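Long-range contacts in sqt1 (PDB 4ZN4), which probably acts in ribosome biogenesis as a dedicated chaperone that captures a ribosomal protein while it is still being made, using an eight-bladed WD-repeat beta-propeller: residues A[141-146]-A[189-194]; A[252-257]-A[327-332]; A[323-328]-A[372-377]; A[430-435]-A[442-447]. All coordinates share one frame; numbering follows the deposited sequence.

From the N terminus, the four contacts follow one another round the propeller, and none nests within or crosses another. Contact 1 closes a 42-residue loop by setting the first strands of two successive blades side by side. Contact 2 spans 69 residues and joins the second strand of the next blade to a loop of the one after it; Trp194 CZ2 and Thr257 CG2, 3.7 Å apart, pack these first two contacts together. Contact 3 begins where contact 2 ends, sharing Gly327 and Leu328, and ties two strands inside one blade. Contact 4 closes only a short turn, in a blade across the chain's centre from contact 1, with centres about 26 Å apart.

Contact 1. Residues A[141-146]-A[189-194]; sequences SINALT and TEEINW
Asn143 and Asn193 sit in two successive beta bulges whose strands lie side by side without a single backbone hydrogen bond between them. Asn143 and Ala144 both face Gly158, while Asn193 and Trp194 bulge in the same way against strand 206-211. The segment axes, 5.8 Å apart at closest, run at 50° to each other, consistent with the absence of sheet pairing. What crosses instead is a side-chain amide and a water. Asn143 CB points at the neighbouring strand, and its ND2 donates to Ile192 O at 3.2 Å, a bent bond (143° at the hydrogen) in which the position of ND2 is somewhat uncertain. Asn143 O receives a water hydrogen bond at 2.7 Å, and the same water reaches Asn193 O only weakly, at 3.5 Å. Beside these, Ala144 CB lies 4.1 Å from Trp194 C and 4.4 Å from Ile192 CG2, a light apolar contact. Asn193 turns away and gives its ND2 to Cys243 O on strand 243-248, so the link from asparagine to carbonyl recurs at the following blade. Strands 142-147 and 192-197 are each the first of a four-stranded WD-propeller blade, backed within their own sheets by strands 154-159 and 206-211.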
# COMPACT_ATOMS: atom_id res chain seq x y z
N SER A 141 -18.06 -4.10 5.58
CA SER A 141 -16.85 -3.37 5.94
C SER A 141 -16.21 -2.61 4.78
O SER A 141 -16.15 -3.11 3.66
CB SER A 141 -15.82 -4.33 6.50
OG SER A 141 -16.34 -5.04 7.60
N ILE A 142 -15.74 -1.39 5.05
CA ILE A 142 -14.90 -0.67 4.10
C ILE A 142 -13.48 -1.26 4.15
O ILE A 142 -12.84 -1.26 5.19
CB ILE A 142 -14.87 0.84 4.38
CG1 ILE A 142 -16.27 1.44 4.19
CG2 ILE A 142 -13.86 1.55 3.47
CD1 ILE A 142 -16.32 2.94 4.48
N ASN A 143 -13.03 -1.80 3.01
CA ASN A 143 -11.74 -2.47 2.88
C ASN A 143 -10.63 -1.59 2.33
O ASN A 143 -9.46 -1.85 2.56
CB ASN A 143 -11.87 -3.68 1.97
CG ASN A 143 -12.24 -4.94 2.72
OD1 ASN A 143 -12.05 -5.02 3.93
ND2 ASN A 143 -12.76 -5.92 2.00
N ALA A 144 -11.03 -0.59 1.53
CA ALA A 144 -10.08 0.24 0.81
C ALA A 144 -10.61 1.66 0.63
O ALA A 144 -11.81 1.87 0.42
CB ALA A 144 -9.76 -0.39 -0.54
N LEU A 145 -9.67 2.61 0.64
CA LEU A 145 -9.97 4.03 0.51
C LEU A 145 -8.87 4.68 -0.32
O LEU A 145 -7.70 4.31 -0.17
CB LEU A 145 -10.02 4.70 1.88
CG LEU A 145 -11.26 4.62 2.77
CD1 LEU A 145 -10.89 5.11 4.16
CD2 LEU A 145 -12.43 5.41 2.19
N THR A 146 -9.21 5.62 -1.19
CA THR A 146 -8.16 6.41 -1.79
C THR A 146 -8.64 7.78 -2.27
O THR A 146 -9.79 7.95 -2.69
CB THR A 146 -7.46 5.64 -2.96
OG1 THR A 146 -6.25 6.32 -3.33
CG2 THR A 146 -8.36 5.52 -4.17
N THR A 189 -17.82 -5.86 -8.78
CA THR A 189 -17.25 -7.06 -8.19
C THR A 189 -17.97 -7.32 -6.90
O THR A 189 -18.70 -6.46 -6.41
CB THR A 189 -15.74 -6.90 -7.91
OG1 THR A 189 -15.57 -5.99 -6.81
CG2 THR A 189 -15.01 -6.38 -9.14
N GLU A 190 -17.68 -8.45 -6.28
CA GLU A 190 -18.43 -8.81 -5.09
C GLU A 190 -17.66 -8.44 -3.82
O GLU A 190 -18.25 -8.35 -2.74
CB GLU A 190 -18.74 -10.30 -5.11
CG GLU A 190 -18.96 -10.89 -6.52
CD GLU A 190 -20.27 -10.47 -7.18
OE1 GLU A 190 -21.12 -9.85 -6.50
OE2 GLU A 190 -20.46 -10.77 -8.38
N GLU A 191 -16.36 -8.15 -3.95
CA GLU A 191 -15.57 -7.76 -2.79
C GLU A 191 -14.24 -7.10 -3.24
O GLU A 191 -13.48 -7.66 -4.02
CB GLU A 191 -15.35 -8.99 -1.91
CG GLU A 191 -14.44 -8.87 -0.70
CD GLU A 191 -14.27 -10.22 0.01
OE1 GLU A 191 -13.18 -10.47 0.58
OE2 GLU A 191 -15.23 -11.02 -0.00
N ILE A 192 -14.01 -5.88 -2.76
CA ILE A 192 -12.81 -5.11 -3.13
C ILE A 192 -11.67 -5.32 -2.14
O ILE A 192 -11.84 -5.11 -0.94
CB ILE A 192 -13.14 -3.61 -3.26
CG1 ILE A 192 -14.18 -3.40 -4.36
CG2 ILE A 192 -11.86 -2.80 -3.58
CD1 ILE A 192 -14.76 -1.99 -4.43
N ASN A 193 -10.50 -5.73 -2.63
CA ASN A 193 -9.36 -6.00 -1.75
C ASN A 193 -8.42 -4.80 -1.61
O ASN A 193 -7.86 -4.59 -0.53
CB ASN A 193 -8.57 -7.21 -2.24
CG ASN A 193 -9.37 -8.51 -2.11
OD1 ASN A 193 -10.24 -8.61 -1.26
ND2 ASN A 193 -9.08 -9.48 -2.98
N TRP A 194 -8.22 -4.06 -2.69
CA TRP A 194 -7.34 -2.88 -2.63
C TRP A 194 -7.69 -1.85 -3.71
O TRP A 194 -8.31 -2.18 -4.73
CB TRP A 194 -5.86 -3.31 -2.77
CG TRP A 194 -5.60 -4.17 -3.97
CD1 TRP A 194 -5.60 -5.53 -4.03
CD2 TRP A 194 -5.38 -3.70 -5.31
NE1 TRP A 194 -5.37 -5.94 -5.32
CE2 TRP A 194 -5.23 -4.84 -6.12
CE3 TRP A 194 -5.28 -2.43 -5.89
CZ2 TRP A 194 -5.00 -4.75 -7.50
CZ3 TRP A 194 -5.05 -2.34 -7.26
CH2 TRP A 194 -4.92 -3.49 -8.05
O HOH W 1 -7.05 -1.83 1.39

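Contact 2. Residues A[252-257]-A[327-332]; sequences GLLLAT and GLPRLS
In this WD-repeat beta-propeller, an apolar seam between neighbouring blades brings Leu253 and Leu254, where the chain runs into the second strand of one blade, against Leu328, Pro329 and Leu331, in the loop that follows strand 323-327 of the next. No hydrogen bond crosses, and the two segments bury 220 Å² in all, so the evidence for the contact is packing alone. Leu254 has CG beside its backbone N and anti to its carbonyl carbon (chi1 -62°), a setting that carries CG toward Leu331. It meets Leu331 tip to tip, while its CD1 also lies 4.4 Å from Leu328 CD1 and 4.5 Å from Pro329 CD, looser contacts on the way back toward strand 323-327. Val266 and Val286 of its own blade complete the surroundings of Leu254, and Leu278 adds a further neighbour to Leu331. The turn before the strand is held in shape by Asp251 OD1 and Ser249 OG, which accept from the backbone N of Leu253 and of Leu254. Most of the closeness converges on one methyl: Leu331 CD1 sits 3.9 Å from Leu253 CB and 3.9 Å from Leu254 CG, wedged between two consecutive leucines.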
# COMPACT_ATOMS: atom_id res chain seq x y z
N GLY A 252 3.19 5.16 -14.47
CA GLY A 252 1.76 4.91 -14.49
C GLY A 252 1.22 4.24 -15.75
O GLY A 252 0.01 4.24 -15.98
N LEU A 253 2.10 3.68 -16.57
CA LEU A 253 1.66 3.01 -17.79
C LEU A 253 1.44 1.51 -17.56
O LEU A 253 0.71 0.87 -18.30
CB LEU A 253 2.66 3.22 -18.91
CG LEU A 253 2.80 4.66 -19.40
CD1 LEU A 253 3.88 4.81 -20.47
CD2 LEU A 253 1.45 5.18 -19.90
N LEU A 254 2.06 0.96 -16.51
CA LEU A 254 1.93 -0.46 -16.19
C LEU A 254 1.32 -0.68 -14.83
O LEU A 254 1.58 0.05 -13.87
CB LEU A 254 3.29 -1.18 -16.24
CG LEU A 254 3.98 -1.16 -17.59
CD1 LEU A 254 5.39 -1.77 -17.48
CD2 LEU A 254 3.10 -1.91 -18.60
N LEU A 255 0.52 -1.74 -14.72
CA LEU A 255 -0.10 -2.07 -13.46
C LEU A 255 0.21 -3.53 -13.13
O LEU A 255 -0.21 -4.41 -13.85
CB LEU A 255 -1.61 -1.84 -13.52
CG LEU A 255 -2.46 -2.30 -12.33
CD1 LEU A 255 -2.09 -1.55 -11.07
CD2 LEU A 255 -3.96 -2.14 -12.62
N ALA A 256 0.95 -3.77 -12.05
CA ALA A 256 1.32 -5.14 -11.65
C ALA A 256 0.41 -5.64 -10.53
O ALA A 256 0.25 -4.95 -9.52
CB ALA A 256 2.81 -5.19 -11.20
N THR A 257 -0.18 -6.82 -10.70
CA THR A 257 -1.04 -7.36 -9.66
C THR A 257 -0.71 -8.82 -9.40
O THR A 257 -0.27 -9.54 -10.29
CB THR A 257 -2.57 -7.23 -10.01
OG1 THR A 257 -2.88 -8.10 -11.10
CG2 THR A 257 -2.95 -5.76 -10.34
N GLY A 327 11.81 -8.89 -14.55
CA GLY A 327 12.10 -7.78 -15.45
C GLY A 327 10.86 -7.18 -16.10
O GLY A 327 9.91 -7.89 -16.44
N LEU A 328 10.84 -5.85 -16.21
CA LEU A 328 9.79 -5.15 -16.96
C LEU A 328 10.34 -4.48 -18.20
O LEU A 328 11.50 -4.07 -18.22
CB LEU A 328 9.11 -4.09 -16.10
CG LEU A 328 8.34 -4.54 -14.87
CD1 LEU A 328 7.79 -3.33 -14.14
CD2 LEU A 328 7.23 -5.51 -15.22
N PRO A 329 9.51 -4.34 -19.25
CA PRO A 329 10.01 -3.62 -20.41
C PRO A 329 10.12 -2.12 -20.21
O PRO A 329 9.38 -1.51 -19.42
CB PRO A 329 8.98 -3.95 -21.49
CG PRO A 329 7.69 -4.10 -20.73
CD PRO A 329 8.10 -4.76 -19.41
N ARG A 330 11.07 -1.53 -20.93
CA ARG A 330 11.30 -0.10 -20.91
C ARG A 330 10.32 0.60 -21.86
O ARG A 330 10.25 0.25 -23.04
CB ARG A 330 12.75 0.20 -21.30
CG ARG A 330 13.09 1.68 -21.33
CD ARG A 330 14.55 1.90 -21.68
NE ARG A 330 14.96 3.28 -21.47
CZ ARG A 330 15.85 3.93 -22.22
NH1 ARG A 330 16.16 5.19 -21.95
NH2 ARG A 330 16.43 3.30 -23.24
N LEU A 331 9.55 1.54 -21.34
CA LEU A 331 8.59 2.27 -22.17
C LEU A 331 8.98 3.73 -22.27
O LEU A 331 8.44 4.56 -21.53
CB LEU A 331 7.17 2.16 -21.62
CG LEU A 331 6.59 0.77 -21.35
CD1 LEU A 331 5.26 0.93 -20.64
CD2 LEU A 331 6.46 -0.08 -22.62
N SER A 332 9.92 4.02 -23.17
CA SER A 332 10.52 5.35 -23.38
C SER A 332 11.83 5.20 -24.13
O SER A 332 12.00 4.28 -24.93
CB SER A 332 10.77 6.09 -22.05
OG SER A 332 11.76 5.43 -21.28

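Contact 3. Residues A[323-328]-A[372-377]; sequences IKIVGL and ASLQIQ
Backbone pairing between Ile323 and Leu374 and between Ile325 and Ala372 makes these segments the third and fourth strands of one propeller blade, antiparallel at 165° with axes 4.8 Å apart. Ile323 N gives a hydrogen bond to Leu374 O at 2.9 Å, and Leu374 N returns one to Ile323 O at 2.8 Å. A third runs from Ile325 N to Ala372 O, also 2.9 Å and nearly straight (168° at the hydrogen). Apolar packing occupies the face of Ile323, Ile325, Ala372 and Leu374: Leu374 CD1 touches Ile323 CG2 at 3.8 Å, and Ile325 CG1 touches Ala372 CB at 3.9 Å. Phe405 and Phe411 of the following blade lie on this face. The polar interaction belongs to the other face, where the non-hydrogen-bonded pair Lys324 and Ser373 meets. A bend at chi2 (-77°) turns the lysine chain across to the serine, and NZ donates to Ser373 OG at 3.0 Å while a second bond goes to Arg295 O. A methionine in its place would probably leave Ser373 OG and the Arg295 carbonyl without this shared donor. The chemistry is therefore two-sided: apolar toward the next blade, and on the opposite face a lysine ammonium held by two neutral oxygens.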
# COMPACT_ATOMS: atom_id res chain seq x y z
N ILE A 323 10.58 -13.99 -2.25
CA ILE A 323 10.48 -12.80 -3.08
C ILE A 323 11.05 -13.15 -4.46
O ILE A 323 12.09 -13.82 -4.54
CB ILE A 323 11.26 -11.62 -2.46
CG1 ILE A 323 10.66 -11.27 -1.09
CG2 ILE A 323 11.26 -10.37 -3.39
CD1 ILE A 323 11.60 -10.42 -0.24
N LYS A 324 10.35 -12.76 -5.52
CA LYS A 324 10.86 -12.94 -6.88
C LYS A 324 11.02 -11.57 -7.53
O LYS A 324 10.13 -10.72 -7.42
CB LYS A 324 9.93 -13.80 -7.74
CG LYS A 324 9.65 -15.19 -7.21
CD LYS A 324 10.84 -16.09 -7.48
CE LYS A 324 10.70 -17.45 -6.82
NZ LYS A 324 11.73 -18.35 -7.40
N ILE A 325 12.14 -11.36 -8.21
CA ILE A 325 12.40 -10.11 -8.94
C ILE A 325 12.24 -10.41 -10.43
O ILE A 325 12.92 -11.31 -10.97
CB ILE A 325 13.83 -9.55 -8.69
CG1 ILE A 325 14.11 -9.43 -7.19
CG2 ILE A 325 13.98 -8.20 -9.40
CD1 ILE A 325 13.06 -8.60 -6.40
N VAL A 326 11.34 -9.68 -11.09
CA VAL A 326 11.01 -9.93 -12.50
C VAL A 326 11.26 -8.69 -13.35
O VAL A 326 10.93 -7.58 -12.94
CB VAL A 326 9.51 -10.36 -12.66
CG1 VAL A 326 9.21 -10.75 -14.10
CG2 VAL A 326 9.17 -11.51 -11.75
N GLY A 327 11.81 -8.89 -14.55
CA GLY A 327 12.10 -7.78 -15.45
C GLY A 327 10.86 -7.18 -16.10
O GLY A 327 9.91 -7.89 -16.44
N LEU A 328 10.84 -5.85 -16.21
CA LEU A 328 9.79 -5.15 -16.96
C LEU A 328 10.34 -4.48 -18.20
O LEU A 328 11.50 -4.07 -18.22
CB LEU A 328 9.11 -4.09 -16.10
CG LEU A 328 8.34 -4.54 -14.87
CD1 LEU A 328 7.79 -3.33 -14.14
CD2 LEU A 328 7.23 -5.51 -15.22
N ALA A 372 16.12 -12.49 -9.93
CA ALA A 372 16.61 -12.93 -8.61
C ALA A 372 15.48 -13.57 -7.80
O ALA A 372 14.32 -13.22 -7.99
CB ALA A 372 17.19 -11.76 -7.85
N SER A 373 15.85 -14.50 -6.93
CA SER A 373 14.92 -15.12 -5.98
C SER A 373 15.49 -14.99 -4.59
O SER A 373 16.66 -15.32 -4.33
CB SER A 373 14.68 -16.60 -6.31
OG SER A 373 14.30 -16.76 -7.67
N LEU A 374 14.66 -14.55 -3.66
CA LEU A 374 15.14 -14.24 -2.33
C LEU A 374 14.33 -15.04 -1.34
O LEU A 374 13.12 -15.19 -1.53
CB LEU A 374 14.99 -12.74 -2.04
CG LEU A 374 15.36 -11.81 -3.19
CD1 LEU A 374 15.03 -10.35 -2.87
CD2 LEU A 374 16.85 -11.98 -3.55
N GLN A 375 14.98 -15.55 -0.29
CA GLN A 375 14.23 -16.24 0.77
C GLN A 375 15.00 -16.19 2.07
O GLN A 375 15.53 -17.19 2.54
CB GLN A 375 13.94 -17.70 0.40
CG GLN A 375 12.82 -18.31 1.24
CD GLN A 375 12.42 -19.71 0.78
OE1 GLN A 375 13.10 -20.32 -0.05
NE2 GLN A 375 11.30 -20.21 1.29
N ILE A 376 15.08 -14.99 2.64
CA ILE A 376 15.81 -14.79 3.87
C ILE A 376 14.88 -14.99 5.05
O ILE A 376 15.27 -15.55 6.08
CB ILE A 376 16.41 -13.38 3.91
CG1 ILE A 376 17.52 -13.27 2.87
CG2 ILE A 376 16.91 -13.05 5.30
CD1 ILE A 376 18.70 -14.22 3.12
N GLN A 377 13.63 -14.57 4.86
CA GLN A 377 12.64 -14.59 5.92
C GLN A 377 11.86 -15.90 5.89
O GLN A 377 12.05 -16.73 5.01
CB GLN A 377 11.72 -13.37 5.81
CG GLN A 377 12.49 -12.07 6.04
CD GLN A 377 11.88 -10.89 5.29
OE1 GLN A 377 11.92 -10.84 4.05
NE2 GLN A 377 11.30 -9.94 6.04

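Contact 4. Residues A[430-435]-A[442-447]; sequences EFVKSP and GWLLTS
Leu445 lays one methyl squarely over the ring of Phe431: CD1 stands 3.6 Å from the ring centroid and only 9° off its normal, a clear CH-pi contact. The two residues form a non-hydrogen-bonded antiparallel pair, and their torsions bring the groups together. Leu445 has CG anti to its backbone N (chi1 -173°), whereas the Phe431 ring swings beside its own N (chi1 -76°), and the side chains meet at a slant. An alanine in place of Phe431 would take away the surface under Leu445 CD1 and would probably open a gap toward Ile392 and Ala394 as well. Beyond the paired residues, Val432 CG2 comes 3.6 Å from Thr446 OG1, a hydroxyl whose polar partners are Gln512 and Arg456, the two side chains slanting across each other. Further along, Pro435 and Leu444 lie alongside, running opposite ways, with Pro435 CB 3.6 Å from Leu444 CD1.

Around these side chains the backbones pair through Glu430 N to Thr446 O (2.8 Å), Thr446 N to Glu430 O (2.9 Å) and Val432 N to Leu444 O (3.0 Å). Where the strands part, a water at the edge of the Phe431 ring, in its plane, donates to Val432 O (2.7 Å) and Leu444 O and weakly accepts from Gly442 N, bridging the opening of the turn.

The hairpin joins the first two strands of a WD-propeller blade, 426-431 and 444-449. Phe431 and Leu445 face strand 392-397 of the preceding blade, while Glu430 and Thr446 pack on Phe510 in strand 507-511 of the following one.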
# COMPACT_ATOMS: atom_id res chain seq x y z
N GLU A 430 7.11 1.50 4.58
CA GLU A 430 7.04 2.60 3.63
C GLU A 430 8.17 3.61 3.86
O GLU A 430 8.40 4.04 4.99
CB GLU A 430 5.68 3.30 3.72
CG GLU A 430 5.40 4.31 2.62
CD GLU A 430 4.11 5.09 2.88
OE1 GLU A 430 3.04 4.63 2.42
OE2 GLU A 430 4.18 6.15 3.54
N PHE A 431 8.86 3.98 2.78
CA PHE A 431 9.95 4.96 2.90
C PHE A 431 9.41 6.36 3.04
O PHE A 431 8.43 6.72 2.39
CB PHE A 431 10.87 4.89 1.68
CG PHE A 431 11.80 3.71 1.71
CD1 PHE A 431 13.03 3.79 2.37
CD2 PHE A 431 11.43 2.51 1.13
CE1 PHE A 431 13.90 2.68 2.40
CE2 PHE A 431 12.29 1.40 1.16
CZ PHE A 431 13.51 1.48 1.81
N VAL A 432 10.07 7.14 3.88
CA VAL A 432 9.75 8.55 3.97
C VAL A 432 10.24 9.29 2.72
O VAL A 432 11.41 9.22 2.38
CB VAL A 432 10.36 9.18 5.21
CG1 VAL A 432 10.02 10.66 5.26
CG2 VAL A 432 9.85 8.45 6.47
N LYS A 433 9.35 9.99 2.03
CA LYS A 433 9.67 10.55 0.72
C LYS A 433 10.62 11.74 0.82
O LYS A 433 11.58 11.85 0.06
CB LYS A 433 8.37 10.94 0.00
CG LYS A 433 7.42 9.74 -0.06
CD LYS A 433 5.96 10.07 -0.37
CE LYS A 433 5.12 8.78 -0.29
NZ LYS A 433 5.09 8.19 1.10
N SER A 434 10.41 12.59 1.81
CA SER A 434 11.17 13.83 1.91
C SER A 434 11.42 14.17 3.37
O SER A 434 10.83 15.11 3.90
CB SER A 434 10.41 14.99 1.25
OG SER A 434 10.23 14.77 -0.14
N PRO A 435 12.29 13.40 4.03
CA PRO A 435 12.55 13.69 5.44
C PRO A 435 13.24 15.04 5.65
O PRO A 435 13.95 15.51 4.76
CB PRO A 435 13.46 12.55 5.88
CG PRO A 435 14.09 12.01 4.61
CD PRO A 435 13.13 12.31 3.49
N GLY A 442 15.70 8.48 1.23
CA GLY A 442 15.85 7.15 0.65
C GLY A 442 16.27 6.09 1.65
O GLY A 442 16.15 4.89 1.36
N TRP A 443 16.74 6.52 2.82
CA TRP A 443 17.27 5.62 3.84
C TRP A 443 16.37 5.48 5.08
O TRP A 443 16.66 4.66 5.95
CB TRP A 443 18.66 6.10 4.30
CG TRP A 443 19.69 6.11 3.20
CD1 TRP A 443 20.20 7.21 2.57
CD2 TRP A 443 20.33 4.98 2.60
NE1 TRP A 443 21.12 6.83 1.62
CE2 TRP A 443 21.22 5.46 1.62
CE3 TRP A 443 20.24 3.60 2.81
CZ2 TRP A 443 22.02 4.61 0.84
CZ3 TRP A 443 21.04 2.75 2.04
CH2 TRP A 443 21.91 3.26 1.06
N LEU A 444 15.29 6.27 5.17
CA LEU A 444 14.42 6.20 6.35
C LEU A 444 13.18 5.41 6.05
O LEU A 444 12.40 5.79 5.18
CB LEU A 444 13.97 7.56 6.85
CG LEU A 444 14.65 8.38 7.92
CD1 LEU A 444 13.81 9.68 8.08
CD2 LEU A 444 14.75 7.62 9.22
N LEU A 445 12.99 4.33 6.81
CA LEU A 445 11.85 3.44 6.63
C LEU A 445 10.89 3.46 7.83
O LEU A 445 11.34 3.33 8.98
CB LEU A 445 12.36 2.00 6.40
CG LEU A 445 11.26 1.01 6.02
CD1 LEU A 445 10.90 1.15 4.51
CD2 LEU A 445 11.67 -0.42 6.36
N THR A 446 9.59 3.58 7.57
CA THR A 446 8.57 3.47 8.61
C THR A 446 7.87 2.13 8.46
O THR A 446 7.60 1.69 7.35
CB THR A 446 7.53 4.61 8.51
OG1 THR A 446 8.23 5.86 8.46
CG2 THR A 446 6.57 4.59 9.73
N SER A 447 7.63 1.47 9.57
CA SER A 447 6.95 0.17 9.54
C SER A 447 5.89 0.11 10.62
O SER A 447 5.97 0.83 11.62
CB SER A 447 7.96 -0.96 9.70
OG SER A 447 8.53 -0.93 11.00
O HOH W 2 13.38 7.55 3.12